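Side-chain contacts in secreted effector protein SopD (Salmonella typhimurium, PDB 5CPC), which acts inside host cells as a secreted virulence effector, contributing to replication in macrophages and, together with SopB, to membrane fission and macropinosome formation during invasion: residues Gly35-Asp38 against His43-Ala46; Ala52-His57 against Phe84-His89; Ile78-Ala83 against Val118-Asn123. One frame throughout, in Å; residues are numbered along the deposited sequence.

Contact 1 (Gly35-Asp38 against His43-Ala46)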
loop_
_atom_site.group_PDB
_atom_site.type_symbol
_atom_site.label_atom_id
_atom_site.label_comp_id
_atom_site.label_asym_id
_atom_site.label_seq_id
_atom_site.Cartn_x
_atom_site.Cartn_y
_atom_site.Cartn_z
ATOM N N GLY A 35 -7.972 -25.702 -2.362
ATOM C CA GLY A 35 -8.928 -26.701 -2.935
ATOM C C GLY A 35 -8.301 -28.010 -3.488
ATOM O O GLY A 35 -8.861 -28.605 -4.415
ATOM N N GLY A 36 -7.150 -28.440 -2.947
ATOM C CA GLY A 36 -6.355 -29.583 -3.492
ATOM C C GLY A 36 -5.912 -29.368 -4.963
ATOM O O GLY A 36 -5.747 -30.326 -5.718
ATOM N N TRP A 37 -5.734 -28.106 -5.385
ATOM C CA TRP A 37 -5.405 -27.768 -6.811
ATOM C C TRP A 37 -4.162 -28.519 -7.376
ATOM O O TRP A 37 -4.157 -28.917 -8.567
ATOM C CB TRP A 37 -5.268 -26.243 -7.019
ATOM C CG TRP A 37 -5.119 -25.841 -8.454
ATOM C CD1 TRP A 37 -4.038 -25.193 -9.029
ATOM C CD2 TRP A 37 -6.056 -26.072 -9.513
ATOM N NE1 TRP A 37 -4.268 -25.009 -10.359
ATOM C CE2 TRP A 37 -5.496 -25.507 -10.689
ATOM C CE3 TRP A 37 -7.340 -26.678 -9.576
ATOM C CZ2 TRP A 37 -6.144 -25.545 -11.930
ATOM C CZ3 TRP A 37 -7.986 -26.709 -10.806
ATOM C CH2 TRP A 37 -7.377 -26.165 -11.982
ATOM N N ASP A 38 -3.163 -28.767 -6.523
ATOM C CA ASP A 38 -2.012 -29.597 -6.885
ATOM C C ASP A 38 -2.320 -30.853 -7.675
ATOM O O ASP A 38 -1.551 -31.220 -8.545
ATOM C CB ASP A 38 -1.248 -30.041 -5.618
ATOM C CG ASP A 38 -1.417 -29.038 -4.465
ATOM O OD1 ASP A 38 -2.663 -28.769 -4.063
ATOM O OD2 ASP A 38 -0.319 -28.541 -4.014
ATOM N N HIS A 43 -7.163 -32.696 -13.902
ATOM C CA HIS A 43 -8.398 -33.124 -14.575
ATOM C C HIS A 43 -8.774 -32.188 -15.692
ATOM O O HIS A 43 -9.770 -32.416 -16.363
ATOM C CB HIS A 43 -9.546 -33.377 -13.576
ATOM C CG HIS A 43 -9.201 -34.421 -12.539
ATOM N ND1 HIS A 43 -9.103 -35.762 -12.839
ATOM C CD2 HIS A 43 -8.851 -34.304 -11.241
ATOM C CE1 HIS A 43 -8.723 -36.428 -11.766
ATOM N NE2 HIS A 43 -8.542 -35.560 -10.790
ATOM N N PHE A 44 -7.978 -31.131 -15.868
ATOM C CA PHE A 44 -8.279 -30.012 -16.796
ATOM C C PHE A 44 -7.167 -29.796 -17.877
ATOM O O PHE A 44 -6.009 -29.992 -17.589
ATOM C CB PHE A 44 -8.520 -28.682 -16.037
ATOM C CG PHE A 44 -9.595 -28.782 -14.947
ATOM C CD1 PHE A 44 -10.959 -28.516 -15.242
ATOM C CD2 PHE A 44 -9.238 -29.147 -13.650
ATOM C CE1 PHE A 44 -11.941 -28.614 -14.252
ATOM C CE2 PHE A 44 -10.217 -29.288 -12.660
ATOM C CZ PHE A 44 -11.557 -29.048 -12.947
ATOM N N ARG A 45 -7.578 -29.455 -19.110
ATOM C CA ARG A 45 -6.676 -29.093 -20.222
ATOM C C ARG A 45 -6.019 -27.840 -19.793
ATOM O O ARG A 45 -6.640 -27.005 -19.135
ATOM C CB ARG A 45 -7.467 -28.715 -21.494
ATOM C CG ARG A 45 -7.717 -29.802 -22.506
ATOM C CD ARG A 45 -8.695 -29.262 -23.611
ATOM N NE ARG A 45 -8.488 -29.862 -24.938
ATOM C CZ ARG A 45 -7.745 -29.351 -25.938
ATOM N NH1 ARG A 45 -7.094 -28.190 -25.786
ATOM N NH2 ARG A 45 -7.631 -30.043 -27.097
ATOM N N ALA A 46 -4.769 -27.646 -20.202
ATOM C CA ALA A 46 -4.071 -26.403 -19.841
ATOM C C ALA A 46 -4.889 -25.149 -20.142
ATOM O O ALA A 46 -4.870 -24.182 -19.365
ATOM C CB ALA A 46 -2.673 -26.343 -20.540
#

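Contact 2 (Ala52-His57 against Phe84-His89)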
loop_
_atom_site.group_PDB
_atom_site.type_symbol
_atom_site.label_atom_id
_atom_site.label_comp_id
_atom_site.label_asym_id
_atom_site.label_seq_id
_atom_site.Cartn_x
_atom_site.Cartn_y
_atom_site.Cartn_z
ATOM N N ALA A 52 -11.147 -23.072 -14.642
ATOM C CA ALA A 52 -11.520 -23.994 -13.579
ATOM C C ALA A 52 -11.149 -23.437 -12.188
ATOM O O ALA A 52 -11.896 -23.671 -11.227
ATOM C CB ALA A 52 -10.880 -25.319 -13.806
ATOM N N LEU A 53 -10.043 -22.663 -12.089
ATOM C CA LEU A 53 -9.619 -22.015 -10.818
ATOM C C LEU A 53 -10.573 -20.978 -10.315
ATOM O O LEU A 53 -10.854 -20.908 -9.113
ATOM C CB LEU A 53 -8.243 -21.332 -10.950
ATOM C CG LEU A 53 -7.047 -22.138 -10.495
ATOM C CD1 LEU A 53 -5.725 -21.456 -11.007
ATOM C CD2 LEU A 53 -7.010 -22.388 -8.939
ATOM N N GLU A 54 -11.084 -20.155 -11.247
ATOM C CA GLU A 54 -12.077 -19.176 -10.895
ATOM C C GLU A 54 -13.297 -19.909 -10.310
ATOM O O GLU A 54 -13.904 -19.489 -9.301
ATOM C CB GLU A 54 -12.454 -18.399 -12.175
ATOM C CG GLU A 54 -13.311 -17.192 -11.923
ATOM C CD GLU A 54 -12.463 -16.063 -11.268
ATOM O OE1 GLU A 54 -12.971 -15.338 -10.359
ATOM O OE2 GLU A 54 -11.285 -15.934 -11.681
ATOM N N VAL A 55 -13.675 -21.032 -10.929
ATOM C CA VAL A 55 -14.777 -21.782 -10.412
ATOM C C VAL A 55 -14.419 -22.381 -9.042
ATOM O O VAL A 55 -15.218 -22.328 -8.113
ATOM C CB VAL A 55 -15.253 -22.922 -11.390
ATOM C CG1 VAL A 55 -16.417 -23.633 -10.753
ATOM C CG2 VAL A 55 -15.736 -22.324 -12.755
ATOM N N LEU A 56 -13.259 -23.022 -8.956
ATOM C CA LEU A 56 -12.810 -23.599 -7.670
ATOM C C LEU A 56 -12.793 -22.540 -6.561
ATOM O O LEU A 56 -13.299 -22.770 -5.451
ATOM C CB LEU A 56 -11.441 -24.212 -7.818
ATOM C CG LEU A 56 -10.848 -24.887 -6.596
ATOM C CD1 LEU A 56 -11.602 -26.226 -6.254
ATOM C CD2 LEU A 56 -9.337 -25.096 -6.814
ATOM N N HIS A 57 -12.253 -21.365 -6.898
ATOM C CA HIS A 57 -12.315 -20.205 -6.004
ATOM C C HIS A 57 -13.730 -19.915 -5.549
ATOM O O HIS A 57 -13.971 -19.781 -4.359
ATOM C CB HIS A 57 -11.732 -18.941 -6.640
ATOM C CG HIS A 57 -12.046 -17.718 -5.851
ATOM N ND1 HIS A 57 -12.944 -16.760 -6.280
ATOM C CD2 HIS A 57 -11.614 -17.321 -4.624
ATOM C CE1 HIS A 57 -13.050 -15.823 -5.352
ATOM N NE2 HIS A 57 -12.261 -16.147 -4.338
ATOM N N PHE A 84 -11.690 -7.425 -11.017
ATOM C CA PHE A 84 -11.852 -6.570 -12.213
ATOM C C PHE A 84 -10.665 -6.722 -13.168
ATOM O O PHE A 84 -10.834 -6.724 -14.396
ATOM C CB PHE A 84 -12.120 -5.116 -11.804
ATOM C CG PHE A 84 -12.558 -4.216 -12.959
ATOM C CD1 PHE A 84 -13.749 -4.428 -13.613
ATOM C CD2 PHE A 84 -11.731 -3.166 -13.390
ATOM C CE1 PHE A 84 -14.152 -3.619 -14.681
ATOM C CE2 PHE A 84 -12.128 -2.324 -14.469
ATOM C CZ PHE A 84 -13.335 -2.556 -15.117
ATOM N N LYS A 85 -9.471 -6.853 -12.603
ATOM C CA LYS A 85 -8.267 -7.101 -13.369
ATOM C C LYS A 85 -8.444 -8.467 -14.073
ATOM O O LYS A 85 -8.188 -8.610 -15.316
ATOM C CB LYS A 85 -7.028 -7.079 -12.426
ATOM C CG LYS A 85 -5.686 -6.605 -13.019
ATOM C CD LYS A 85 -5.122 -7.453 -14.178
ATOM C CE LYS A 85 -5.204 -6.704 -15.559
ATOM N NZ LYS A 85 -5.465 -7.551 -16.829
ATOM N N ARG A 86 -8.993 -9.447 -13.345
ATOM C CA ARG A 86 -9.154 -10.759 -13.987
ATOM C C ARG A 86 -10.125 -10.640 -15.128
ATOM O O ARG A 86 -9.951 -11.284 -16.173
ATOM C CB ARG A 86 -9.553 -11.916 -13.028
ATOM C CG ARG A 86 -8.525 -12.218 -11.906
ATOM C CD ARG A 86 -8.839 -13.593 -11.176
ATOM N NE ARG A 86 -10.175 -13.704 -10.567
ATOM C CZ ARG A 86 -10.552 -13.159 -9.415
ATOM N NH1 ARG A 86 -9.707 -12.423 -8.711
ATOM N NH2 ARG A 86 -11.780 -13.346 -8.953
ATOM N N LEU A 87 -11.176 -9.865 -14.925
ATOM C CA LEU A 87 -12.154 -9.627 -16.037
ATOM C C LEU A 87 -11.450 -9.033 -17.230
ATOM O O LEU A 87 -11.504 -9.564 -18.326
ATOM C CB LEU A 87 -13.289 -8.686 -15.607
ATOM C CG LEU A 87 -14.579 -8.617 -16.441
ATOM C CD1 LEU A 87 -15.124 -10.045 -16.869
ATOM C CD2 LEU A 87 -15.688 -7.847 -15.666
ATOM N N GLN A 88 -10.762 -7.922 -17.000
ATOM C CA GLN A 88 -10.128 -7.164 -18.074
ATOM C C GLN A 88 -9.241 -8.110 -18.859
ATOM O O GLN A 88 -9.232 -8.092 -20.098
ATOM C CB GLN A 88 -9.325 -6.018 -17.496
ATOM C CG GLN A 88 -8.710 -5.131 -18.584
ATOM C CD GLN A 88 -7.608 -4.258 -18.080
ATOM O OE1 GLN A 88 -6.789 -4.663 -17.238
ATOM N NE2 GLN A 88 -7.563 -3.041 -18.596
ATOM N N HIS A 89 -8.563 -9.016 -18.154
ATOM C CA HIS A 89 -7.529 -9.847 -18.801
ATOM C C HIS A 89 -8.149 -10.839 -19.775
ATOM O O HIS A 89 -7.483 -11.335 -20.669
ATOM C CB HIS A 89 -6.567 -10.504 -17.752
ATOM C CG HIS A 89 -5.616 -11.529 -18.325
ATOM N ND1 HIS A 89 -5.330 -12.727 -17.688
ATOM C CD2 HIS A 89 -4.901 -11.549 -19.484
ATOM C CE1 HIS A 89 -4.483 -13.436 -18.424
ATOM N NE2 HIS A 89 -4.208 -12.744 -19.517
#

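Contact 3 (Ile78-Ala83 against Val118-Asn123)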
loop_
_atom_site.group_PDB
_atom_site.type_symbol
_atom_site.label_atom_id
_atom_site.label_comp_id
_atom_site.label_asym_id
_atom_site.label_seq_id
_atom_site.Cartn_x
_atom_site.Cartn_y
_atom_site.Cartn_z
ATOM N N ILE A 78 -12.516 -5.132 -1.318
ATOM C CA ILE A 78 -11.115 -5.104 -1.739
ATOM C C ILE A 78 -10.823 -6.111 -2.864
ATOM O O ILE A 78 -10.134 -5.763 -3.821
ATOM C CB ILE A 78 -10.073 -5.211 -0.519
ATOM C CG1 ILE A 78 -8.723 -4.572 -0.895
ATOM C CG2 ILE A 78 -9.953 -6.662 0.034
ATOM C CD1 ILE A 78 -7.643 -4.651 0.243
ATOM N N ASN A 79 -11.351 -7.337 -2.797
ATOM C CA ASN A 79 -11.183 -8.322 -3.905
ATOM C C ASN A 79 -11.758 -7.920 -5.270
ATOM O O ASN A 79 -11.331 -8.441 -6.321
ATOM C CB ASN A 79 -11.736 -9.720 -3.521
ATOM C CG ASN A 79 -10.874 -10.418 -2.433
ATOM O OD1 ASN A 79 -9.681 -10.610 -2.607
ATOM N ND2 ASN A 79 -11.482 -10.746 -1.321
ATOM N N LYS A 80 -12.715 -6.995 -5.273
ATOM C CA LYS A 80 -13.242 -6.526 -6.566
ATOM C C LYS A 80 -12.158 -6.000 -7.438
ATOM O O LYS A 80 -12.187 -6.265 -8.616
ATOM C CB LYS A 80 -14.330 -5.474 -6.424
ATOM C CG LYS A 80 -15.663 -6.045 -5.940
ATOM C CD LYS A 80 -16.744 -4.948 -5.844
ATOM C CE LYS A 80 -17.960 -5.474 -5.108
ATOM N NZ LYS A 80 -19.082 -4.464 -5.190
ATOM N N ILE A 81 -11.143 -5.352 -6.841
ATOM C CA ILE A 81 -10.152 -4.669 -7.606
ATOM C C ILE A 81 -9.338 -5.679 -8.393
ATOM O O ILE A 81 -9.227 -5.566 -9.633
ATOM C CB ILE A 81 -9.221 -3.695 -6.747
ATOM C CG1 ILE A 81 -9.976 -2.675 -5.851
ATOM C CG2 ILE A 81 -8.178 -3.057 -7.631
ATOM C CD1 ILE A 81 -11.163 -1.917 -6.431
ATOM N N TYR A 82 -8.747 -6.668 -7.714
ATOM C CA TYR A 82 -8.077 -7.738 -8.470
ATOM C C TYR A 82 -9.079 -8.510 -9.391
ATOM O O TYR A 82 -8.733 -8.816 -10.528
ATOM C CB TYR A 82 -7.279 -8.722 -7.562
ATOM C CG TYR A 82 -6.628 -9.830 -8.319
ATOM C CD1 TYR A 82 -6.941 -11.169 -8.016
ATOM C CD2 TYR A 82 -5.731 -9.569 -9.369
ATOM C CE1 TYR A 82 -6.342 -12.248 -8.724
ATOM C CE2 TYR A 82 -5.108 -10.662 -10.123
ATOM C CZ TYR A 82 -5.441 -11.993 -9.766
ATOM O OH TYR A 82 -4.919 -13.064 -10.435
ATOM N N ALA A 83 -10.299 -8.757 -8.944
ATOM C CA ALA A 83 -11.312 -9.507 -9.831
ATOM C C ALA A 83 -11.581 -8.745 -11.154
ATOM O O ALA A 83 -11.618 -9.324 -12.287
ATOM C CB ALA A 83 -12.607 -9.717 -9.101
ATOM N N VAL A 118 -21.079 1.207 -15.491
ATOM C CA VAL A 118 -20.568 0.967 -14.130
ATOM C C VAL A 118 -21.132 -0.356 -13.719
ATOM O O VAL A 118 -22.330 -0.500 -13.446
ATOM C CB VAL A 118 -20.940 2.042 -13.071
ATOM C CG1 VAL A 118 -20.914 3.444 -13.688
ATOM C CG2 VAL A 118 -22.299 1.764 -12.451
ATOM N N ILE A 119 -20.239 -1.321 -13.710
ATOM C CA ILE A 119 -20.569 -2.703 -13.540
ATOM C C ILE A 119 -20.706 -3.011 -12.035
ATOM O O ILE A 119 -21.444 -3.887 -11.661
ATOM C CB ILE A 119 -19.498 -3.530 -14.367
ATOM C CG1 ILE A 119 -20.170 -4.361 -15.457
ATOM C CG2 ILE A 119 -18.362 -4.166 -13.536
ATOM C CD1 ILE A 119 -19.231 -5.403 -16.132
ATOM N N SER A 120 -20.028 -2.238 -11.179
ATOM C CA SER A 120 -19.996 -2.471 -9.720
ATOM C C SER A 120 -19.273 -1.298 -9.074
ATOM O O SER A 120 -18.563 -0.550 -9.775
ATOM C CB SER A 120 -19.231 -3.782 -9.403
ATOM O OG SER A 120 -19.413 -4.200 -8.061
ATOM N N GLN A 121 -19.435 -1.137 -7.759
ATOM C CA GLN A 121 -18.752 -0.071 -7.019
ATOM C C GLN A 121 -18.243 -0.579 -5.684
ATOM O O GLN A 121 -18.729 -1.609 -5.192
ATOM C CB GLN A 121 -19.705 1.042 -6.715
ATOM C CG GLN A 121 -20.691 1.323 -7.830
ATOM C CD GLN A 121 -21.436 2.617 -7.617
ATOM O OE1 GLN A 121 -22.347 2.936 -8.357
ATOM N NE2 GLN A 121 -21.030 3.380 -6.609
ATOM N N SER A 122 -17.294 0.141 -5.082
ATOM C CA SER A 122 -16.946 -0.130 -3.692
ATOM C C SER A 122 -16.614 1.117 -2.902
ATOM O O SER A 122 -15.881 1.982 -3.407
ATOM C CB SER A 122 -15.828 -1.157 -3.649
ATOM O OG SER A 122 -16.351 -2.423 -4.065
ATOM N N ASN A 123 -17.207 1.234 -1.704
ATOM C CA ASN A 123 -16.868 2.297 -0.759
ATOM C C ASN A 123 -15.427 2.020 -0.373
ATOM O O ASN A 123 -15.021 0.847 -0.170
ATOM C CB ASN A 123 -17.643 2.243 0.576
ATOM C CG ASN A 123 -19.094 2.497 0.438
ATOM O OD1 ASN A 123 -19.551 3.271 -0.416
ATOM N ND2 ASN A 123 -19.870 1.835 1.288
#

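Contact 1 (Gly35-Asp38 against His43-Ala46)
The one-turn helix 37-40 and the longer helix 49-60 follow one another through a linker near the N-terminal end of the modelled SopD chain, and the aromatic pair of Trp37 and Phe44 joins the start of the first helix to the linker that leads into the second. Gly36 is the N-cap residue of helix 37-40, so Trp37 stands in its first turn, while Phe44 belongs to the irregular segment between helices 37-40 and 49-60. The indole swings across to the linker because its CG lies anti to the backbone N, chi1 -172°, which carries the six-membered ring toward the phenyl group. The two rings meet obliquely, their planes inclined by 33° and their centroids 5.7 Å apart. This small hydrophobic touch belongs to a larger cluster: Trp37 also packs on Leu53 and Leu56 of helix 49-60, and Phe44 on Ala52, so the second helix touches both rings. Trp37 is buried, whereas Phe44 remains partly exposed. The touch is made by one bond of each ring, CZ3-CH2 of Trp37 against CD2-CE2 of Phe44, with CZ3 of Trp37 3.9 Å from CE2 of Phe44.

Contact 2 (Ala52-His57 against Phe84-His89)
Helices 49-60 and 76-90 come nearest, between these segments, at Glu54 and Arg86, whose CA atoms are 9.4 Å apart. Two long side chains span that distance, reaching toward one another from opposite directions. The carboxylate of Glu54 receives the guanidinium of Arg86 side-on: NH2 of Arg86 donates to OE1 of Glu54 at 2.7 Å, and NE of Arg86 donates to OE2 of Glu54, also at 2.7 Å. Each oxygen uses its syn lone pair, and the two flat groups lie nearly in one plane, 16° apart. The match is slightly skewed, since OE1 stays in the guanidinium plane while OE2 is tilted from it, and the N-H to oxygen angle at NE is 144°. A bend at chi3 of Arg86, -58°, turns the guanidinium so that its NE edge confronts the acid. With a separate bond on each oxygen, the two bonds should hold both flat groups against rotation. His57, one turn after Glu54, brings ND1 to 4.5 Å from NH2 of Arg86, too far for a bond. Trp160 of helix 141-160 touches both Leu53 and Arg86, giving the two helices a common neighbour. What results is a bidentate interhelical salt bridge at the protein surface, joining helix 49-60 to helix 76-90.

Contact 3 (Ile78-Ala83 against Val118-Asn123)
A lysine-mediated polar contact joins helix 76-90 to strand 117-123, an outermost strand of the three-stranded antiparallel sheet, at a partly buried site. The segment axes approach to 8.9 Å and run at 140° to one another, so helix and strand lie obliquely and roughly antiparallel. Lys80 does the bridging. With CG anti to its carbonyl carbon and its chain extended beyond CG, it delivers the ammonium group to the strand. There NZ of Lys80 donates two hydrogen bonds, one to OG of Ser120 at 2.9 Å and one to the backbone O of Gln121, likewise 2.9 Å away. The second meets the carbonyl at a C=O to donor angle of 151°, tilted 27° from the carbonyl plane. Ser120 and Ser122 both direct their CB toward the helix, as alternate residues of a strand do, whereas the CB of Gln121 between them points away and only its main-chain oxygen takes part. The hydroxyl of Ser122 lies alongside the lysine chain in close packing, its OG 3.1 Å from CD of Lys80. A hydrogen bond joins that OG to OD1 of Asp77, near the start of the same helix. The backbones of Ser120 and Ser122 bond to Leu112 and Phe110, tying the strand to strand 109-114, and Leu112 is also touched by the Lys80 side chain. The result is a helix packed beside an outermost strand of an antiparallel sheet, bridged by one lysine through a serine hydroxyl and a strand carbonyl.

How the contacts relate
The three contacts trace a path from the N-terminal helices toward the centre of the chain, their own centres lying about 32, 23 and 17 Å from it. Contacts 1 and 2 meet on helix 49-60, where Ala52, Leu53 and Leu56 pack against the rings of contact 1 while another face of that helix supplies the acid of contact 2. Helix 76-90 is common to contacts 2 and 3, and its two segments adjoin in sequence. The chemistry changes along the way: apolar ring packing in contact 1, paired charges at the surface in contact 2, and in contact 3 a charged group held by neutral oxygens at a partly buried helix-sheet interface.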